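Side-chain contacts in galactitol-1-phosphate 5-dehydrogenase (Escherichia coli, PDB 4UEJ), which oxidises galactitol 1-phosphate to D-tagatose 6-phosphate with NAD(+), as a zinc-containing homodimeric enzyme of the alcohol dehydrogenase family: residues Thr301-Arg304 and Leu305-Arg309; Leu198-Ala201 and Lys202-Ala206; Asp107-Gly110 and Ser111-Gly115. All blocks are in the same frame, centred on the assembly; numbering follows the deposited sequence. Where two conformers were deposited one is given.

Contact 1: residues Thr301-Arg304 and Leu305-Arg309; sequences TASR and LLTER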
# COMPACT_ATOMS: atom_id res chain seq x y z
N THR A 301 11.95 22.06 6.69
CA THR A 301 12.97 21.06 6.97
C THR A 301 14.08 21.07 5.91
O THR A 301 15.26 21.01 6.24
CB THR A 301 12.37 19.64 7.06
OG1 THR A 301 11.40 19.62 8.10
CG2 THR A 301 13.45 18.62 7.36
N ALA A 302 13.70 21.18 4.64
CA ALA A 302 14.69 21.15 3.56
C ALA A 302 15.64 22.32 3.71
O ALA A 302 16.86 22.18 3.59
CB ALA A 302 14.01 21.19 2.19
N SER A 303 15.07 23.49 3.97
CA SER A 303 15.87 24.68 4.15
C SER A 303 16.82 24.50 5.34
O SER A 303 18.00 24.82 5.25
CB SER A 303 14.97 25.89 4.36
OG SER A 303 15.78 27.06 4.45
N ARG A 304 16.31 23.96 6.43
CA ARG A 304 17.13 23.82 7.63
C ARG A 304 18.26 22.82 7.45
O ARG A 304 19.39 23.10 7.85
CB ARG A 304 16.25 23.43 8.81
CG ARG A 304 15.32 24.55 9.20
CD ARG A 304 14.26 24.07 10.18
NE ARG A 304 13.42 25.18 10.62
CZ ARG A 304 12.51 25.10 11.58
NH1 ARG A 304 12.31 23.95 12.21
NH2 ARG A 304 11.81 26.17 11.90
N LEU A 305 17.96 21.67 6.85
CA LEU A 305 18.99 20.66 6.61
C LEU A 305 20.10 21.24 5.74
O LEU A 305 21.28 20.97 5.96
CB LEU A 305 18.39 19.42 5.96
CG LEU A 305 17.47 18.62 6.88
CD1 LEU A 305 16.84 17.48 6.11
CD2 LEU A 305 18.25 18.09 8.08
N LEU A 306 19.72 22.04 4.75
CA LEU A 306 20.72 22.69 3.90
C LEU A 306 21.57 23.66 4.70
O LEU A 306 22.80 23.67 4.60
CB LEU A 306 20.03 23.43 2.75
CG LEU A 306 19.58 22.58 1.56
CD1 LEU A 306 18.60 23.34 0.65
CD2 LEU A 306 20.79 22.12 0.76
N THR A 307 20.93 24.48 5.52
CA THR A 307 21.68 25.49 6.25
C THR A 307 22.60 24.83 7.27
O THR A 307 23.66 25.35 7.57
CB THR A 307 20.76 26.49 6.95
OG1 THR A 307 19.98 25.82 7.94
CG2 THR A 307 19.85 27.11 5.94
N GLU A 308 22.19 23.68 7.77
CA GLU A 308 22.97 22.96 8.77
C GLU A 308 24.07 22.12 8.16
O GLU A 308 24.77 21.41 8.86
CB GLU A 308 22.07 22.06 9.61
CG GLU A 308 21.13 22.86 10.47
CD GLU A 308 20.07 22.03 11.12
OE1 GLU A 308 20.15 20.78 11.11
OE2 GLU A 308 19.14 22.65 11.65
N ARG A 309 24.22 22.19 6.83
CA ARG A 309 25.28 21.47 6.14
C ARG A 309 25.09 19.97 6.21
O ARG A 309 26.07 19.22 6.18
CB ARG A 309 26.66 21.83 6.72
CG ARG A 309 26.99 23.29 6.73
CD ARG A 309 26.62 23.96 5.44
NE ARG A 309 27.30 25.25 5.30
CZ ARG A 309 26.78 26.29 4.65
NH1 ARG A 309 25.58 26.20 4.10
NH2 ARG A 309 27.47 27.42 4.57
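Leu305 N gives its hydrogen to Thr301 O at 2.8 Å, the straightest (N-H...O angle 171°) of four consecutive i-to-i+4 backbone bonds that tie residues 301-304 to 305-309 at the C-terminal end of helix 297-307. Leu306, Thr307 and Glu308 follow in turn, donating to Ala302, Ser303 and Arg304, and each bond is less straight than the one before. The helix then stops: Arg309 adopts a positive phi and its N turns back to Leu306 O, 3.0 Å away, in a Schellman motif.

The Thr307 hydroxyl makes the one side-chain hydrogen bond across these segments. Its chi1 of 64° sets OG1 between the backbone N and the carbonyl carbon, from where the hydroxyl donates to Arg304 O at 2.8 Å. It arrives from the flank of that carbonyl, with a C=O...OG1 angle of 115°, whereas Glu308 N approaches much closer to the line of the C=O bond. Glu308 CG, set beside its own backbone N, lies 3.2 Å from Arg304 O; beyond it the chain runs out extended. Yet the opposite charges do not meet: Arg304 NE and Glu308 OE2 stay 6.3 Å apart, and OE1 forms a salt bridge with Lys310 instead. Thr301 and Leu305 run alongside each other, pointing the same way, with Thr301 CG2 3.8 Å from Leu305 CD1, while Thr301 OG1 bonds back to Gln297 O. Leu305 continues onto Cys179 and Ala182 of helix 171-182, and Ala302 and Leu306 rest on Ile146 of helix 143-155.

Two donors thus grip Arg304 O where the regular bonding pattern runs out, and the hydroxyl bond probably fixes the rotation of Thr307. The Arg304-Glu308 spacing is consistent with no more than a long-range attraction, so within this stretch the polar hold comes from backbone and hydroxyl bonds, with Leu305 adding apolar contact.

Contact 2: residues Leu198-Ala201 and Lys202-Ala206; sequences LALA and KSFGA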
# COMPACT_ATOMS: atom_id res chain seq x y z
N LEU A 198 26.30 4.63 -6.97
CA LEU A 198 26.30 3.83 -5.76
C LEU A 198 27.49 4.20 -4.87
O LEU A 198 27.33 4.30 -3.66
CB LEU A 198 26.30 2.33 -6.10
CG LEU A 198 24.94 1.83 -6.64
CD1 LEU A 198 24.89 0.31 -6.80
CD2 LEU A 198 23.77 2.31 -5.79
N ALA A 199 28.67 4.43 -5.47
CA ALA A 199 29.79 4.93 -4.68
C ALA A 199 29.41 6.27 -4.08
O ALA A 199 29.63 6.52 -2.90
CB ALA A 199 31.08 5.05 -5.52
N LEU A 200 28.83 7.13 -4.91
CA LEU A 200 28.29 8.40 -4.45
C LEU A 200 27.29 8.19 -3.32
O LEU A 200 27.30 8.90 -2.31
CB LEU A 200 27.65 9.15 -5.61
CG LEU A 200 27.51 10.66 -5.46
CD1 LEU A 200 28.88 11.28 -5.14
CD2 LEU A 200 26.96 11.28 -6.74
N ALA A 201 26.40 7.22 -3.50
CA ALA A 201 25.43 6.92 -2.46
C ALA A 201 26.12 6.60 -1.13
O ALA A 201 25.69 7.06 -0.09
CB ALA A 201 24.51 5.77 -2.90
N LYS A 202 27.19 5.81 -1.17
CA LYS A 202 27.95 5.50 0.04
C LYS A 202 28.57 6.77 0.65
O LYS A 202 28.61 6.90 1.87
CB LYS A 202 29.05 4.47 -0.23
CG LYS A 202 28.55 3.11 -0.71
CD LYS A 202 29.68 2.35 -1.39
CE LYS A 202 29.20 1.03 -1.95
NZ LYS A 202 29.22 -0.03 -0.92
N SER A 203 29.04 7.68 -0.21
CA SER A 203 29.63 8.93 0.27
C SER A 203 28.59 9.81 0.97
O SER A 203 28.94 10.66 1.78
CB SER A 203 30.27 9.70 -0.89
OG SER A 203 29.32 10.44 -1.62
N PHE A 204 27.32 9.59 0.63
CA PHE A 204 26.21 10.32 1.23
C PHE A 204 25.71 9.64 2.48
O PHE A 204 24.76 10.12 3.12
CB PHE A 204 25.07 10.45 0.22
CG PHE A 204 25.37 11.38 -0.90
CD1 PHE A 204 26.28 12.41 -0.73
CD2 PHE A 204 24.73 11.25 -2.12
CE1 PHE A 204 26.56 13.29 -1.76
CE2 PHE A 204 25.00 12.11 -3.15
CZ PHE A 204 25.92 13.15 -2.97
N GLY A 205 26.31 8.51 2.83
CA GLY A 205 25.93 7.82 4.04
C GLY A 205 25.23 6.48 3.90
O GLY A 205 24.90 5.87 4.92
N ALA A 206 25.01 5.99 2.68
CA ALA A 206 24.46 4.64 2.56
C ALA A 206 25.51 3.66 3.07
O ALA A 206 26.68 3.78 2.72
CB ALA A 206 24.05 4.32 1.12
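Ala201 O receives Ala206 N at 3.0 Å with an N-H...O angle of 161°, a bond that spans five residues and draws the chain back against the last turn of helix 196-203. Phe204 N also points to Ala201 O and to Leu200 O, but both bonds are weak. Regular helical bonds precede them, Lys202 N to Leu198 O and Ser203 N to Ala199 O. In one of two conformers of Ser203, OG lies 2.6 Å from Leu200 O, so this bond is not always made and remains doubtful.

Further out, that same Leu200 O sits over one face of the Phe204 ring, offset toward its rim. The Leu200 side chain, with CG anti to its backbone N (chi1 -158°), crosses the ring at a slant and brings CG to 3.7 Å from Phe204 CE2. Ala201 CB and Ala206 CB meet more loosely, at 4.3 Å. Phe204 also packs on Leu174 and Ile177 of helix 171-182.

Gly205, at phi 112°, bonds back to Lys202 O; a CB there would jam against the carbonyl O of Phe204. Together with the Ala206 bond, this is a Schellman motif, ending the helix in a Rossmann-type beta-alpha-beta unit just before strand 208-211.

Contact 3: residues Asp107-Gly110 and Ser111-Gly115; sequences DFIG and SRRDG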
# COMPACT_ATOMS: atom_id res chain seq x y z
N ASP A 107 -2.92 24.40 -10.25
CA ASP A 107 -1.99 24.77 -11.30
C ASP A 107 -0.62 24.23 -10.92
O ASP A 107 -0.37 23.89 -9.77
CB ASP A 107 -1.93 26.29 -11.48
CG ASP A 107 -1.56 26.69 -12.90
OD1 ASP A 107 -1.11 25.82 -13.69
OD2 ASP A 107 -1.73 27.88 -13.23
N PHE A 108 0.26 24.11 -11.90
CA PHE A 108 1.60 23.64 -11.58
C PHE A 108 2.60 24.32 -12.49
O PHE A 108 2.55 24.17 -13.70
CB PHE A 108 1.70 22.12 -11.70
CG PHE A 108 2.91 21.57 -11.04
CD1 PHE A 108 4.12 21.51 -11.71
CD2 PHE A 108 2.87 21.15 -9.72
CE1 PHE A 108 5.25 21.02 -11.09
CE2 PHE A 108 3.98 20.67 -9.11
CZ PHE A 108 5.17 20.59 -9.79
N ILE A 109 3.49 25.08 -11.87
CA ILE A 109 4.50 25.82 -12.61
C ILE A 109 5.47 24.83 -13.27
O ILE A 109 6.09 24.02 -12.59
CB ILE A 109 5.23 26.80 -11.68
CG1 ILE A 109 4.25 27.90 -11.24
CG2 ILE A 109 6.49 27.37 -12.33
CD1 ILE A 109 4.64 28.56 -9.94
N GLY A 110 5.56 24.89 -14.59
CA GLY A 110 6.44 24.00 -15.33
C GLY A 110 5.77 22.72 -15.80
O GLY A 110 6.44 21.80 -16.27
N SER A 111 4.45 22.65 -15.69
CA SER A 111 3.72 21.49 -16.18
C SER A 111 2.35 21.90 -16.72
O SER A 111 2.02 21.65 -17.88
CB SER A 111 3.57 20.44 -15.08
OG SER A 111 2.87 19.29 -15.56
N ARG A 112 1.55 22.55 -15.87
CA ARG A 112 0.23 22.99 -16.30
C ARG A 112 0.24 24.45 -16.78
O ARG A 112 -0.69 24.89 -17.46
CB ARG A 112 -0.78 22.80 -15.17
CG ARG A 112 -0.98 21.35 -14.77
CD ARG A 112 -2.06 21.16 -13.73
NE ARG A 112 -2.19 19.75 -13.36
CZ ARG A 112 -3.18 19.25 -12.62
NH1 ARG A 112 -4.13 20.04 -12.15
NH2 ARG A 112 -3.20 17.95 -12.34
N ARG A 113 1.28 25.18 -16.39
CA ARG A 113 1.56 26.52 -16.92
C ARG A 113 3.07 26.58 -17.16
O ARG A 113 3.80 25.73 -16.66
CB ARG A 113 1.13 27.62 -15.94
CG ARG A 113 1.80 27.51 -14.57
CD ARG A 113 1.88 28.86 -13.85
NE ARG A 113 2.89 29.73 -14.45
CZ ARG A 113 3.17 30.95 -14.00
NH1 ARG A 113 2.52 31.44 -12.95
NH2 ARG A 113 4.10 31.68 -14.61
N ASP A 114 3.52 27.57 -17.93
CA ASP A 114 4.94 27.70 -18.23
C ASP A 114 5.75 27.93 -16.96
O ASP A 114 5.26 28.49 -15.97
CB ASP A 114 5.17 28.82 -19.24
CG ASP A 114 4.79 28.41 -20.65
OD1 ASP A 114 4.51 27.21 -20.87
OD2 ASP A 114 4.78 29.28 -21.55
N GLY A 115 7.00 27.48 -16.97
CA GLY A 115 7.81 27.46 -15.77
C GLY A 115 9.15 28.16 -15.86
O GLY A 115 9.34 29.09 -16.64
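The tight turn that leaves strand 107-108 in the GroES-like domain folds back on Phe108 O, which accepts backbone N-H groups from Ser111, Arg112 and Arg113. Arg112 N, at 2.9 Å from Phe108 O, lies in the carbonyl plane; Ser111 N stands well above it, and Arg113 N is tilted from it. Gly110 N answers with a bond to Arg113 O at 2.8 Å, and Ile109 and Arg113 form a single beta bridge. Both glycines suit the turn: at phi 92° a CB on Gly110 would jam against the carbonyl O of Ile109, and one on Gly115 would run into Gly110 CA.

Phe108 points its side chain at the catalytic region of this zinc-dependent dehydrogenase. Its ring packs edge-to-face with His59, a ligand of the bound zinc ion, and a glycerol lies about 4 Å from the Phe108 side chain. Ser111 CB meets the ring obliquely, 3.6 Å from Phe108 CD1.

Asp107 crosses Arg113 at about a right angle, its OD1 3.5 Å from Arg113 CG and also against Arg112 CB. These are contacts with aliphatic parts of the arginines, not salt bridges; OD1 itself accepts Phe108 N at 2.8 Å on its anti side, tilted out of the carboxylate plane. With an alanine here, Phe108 N would probably lose this acceptor and a gap would open beside Arg112 CB and Arg113 CG.

Ile109 and Arg113 lie side by side, Ile109 CG1 3.7 Å from Arg113 CD and over one face of the guanidinium. The Arg113 chain bends at chi3 (-73°), carrying NE to Asp114 O, 3.1 Å away, while NH2 bonds to Val122 O of strand 120-124. Arg112, extended, bonds through NH1 to Tyr106 O and makes a cation-pi contact with the Tyr106 ring.

Along the chain the order is contact 3, contact 2, contact 1, with no overlap and no touching. Contact 3 belongs to the GroES-like domain; the other two fall in the zinc-binding dehydrogenase part of the chain. Centres of contacts 2 and 3 are 33 Å apart, on opposite sides of the chain's centre, whereas contact 1 lies 19 Å from contact 2 and 26 Å from contact 3. Contacts 1 and 2 both end helices and both pack on helix 171-182, through Leu305 and through Ala201 and Phe204. Contact 3 comes closest to the zinc ion held by His59, probably the catalytic one; contact 1 is farther off, and contact 2 belongs to a beta-alpha-beta unit of the Rossmann-type, NAD-binding fold.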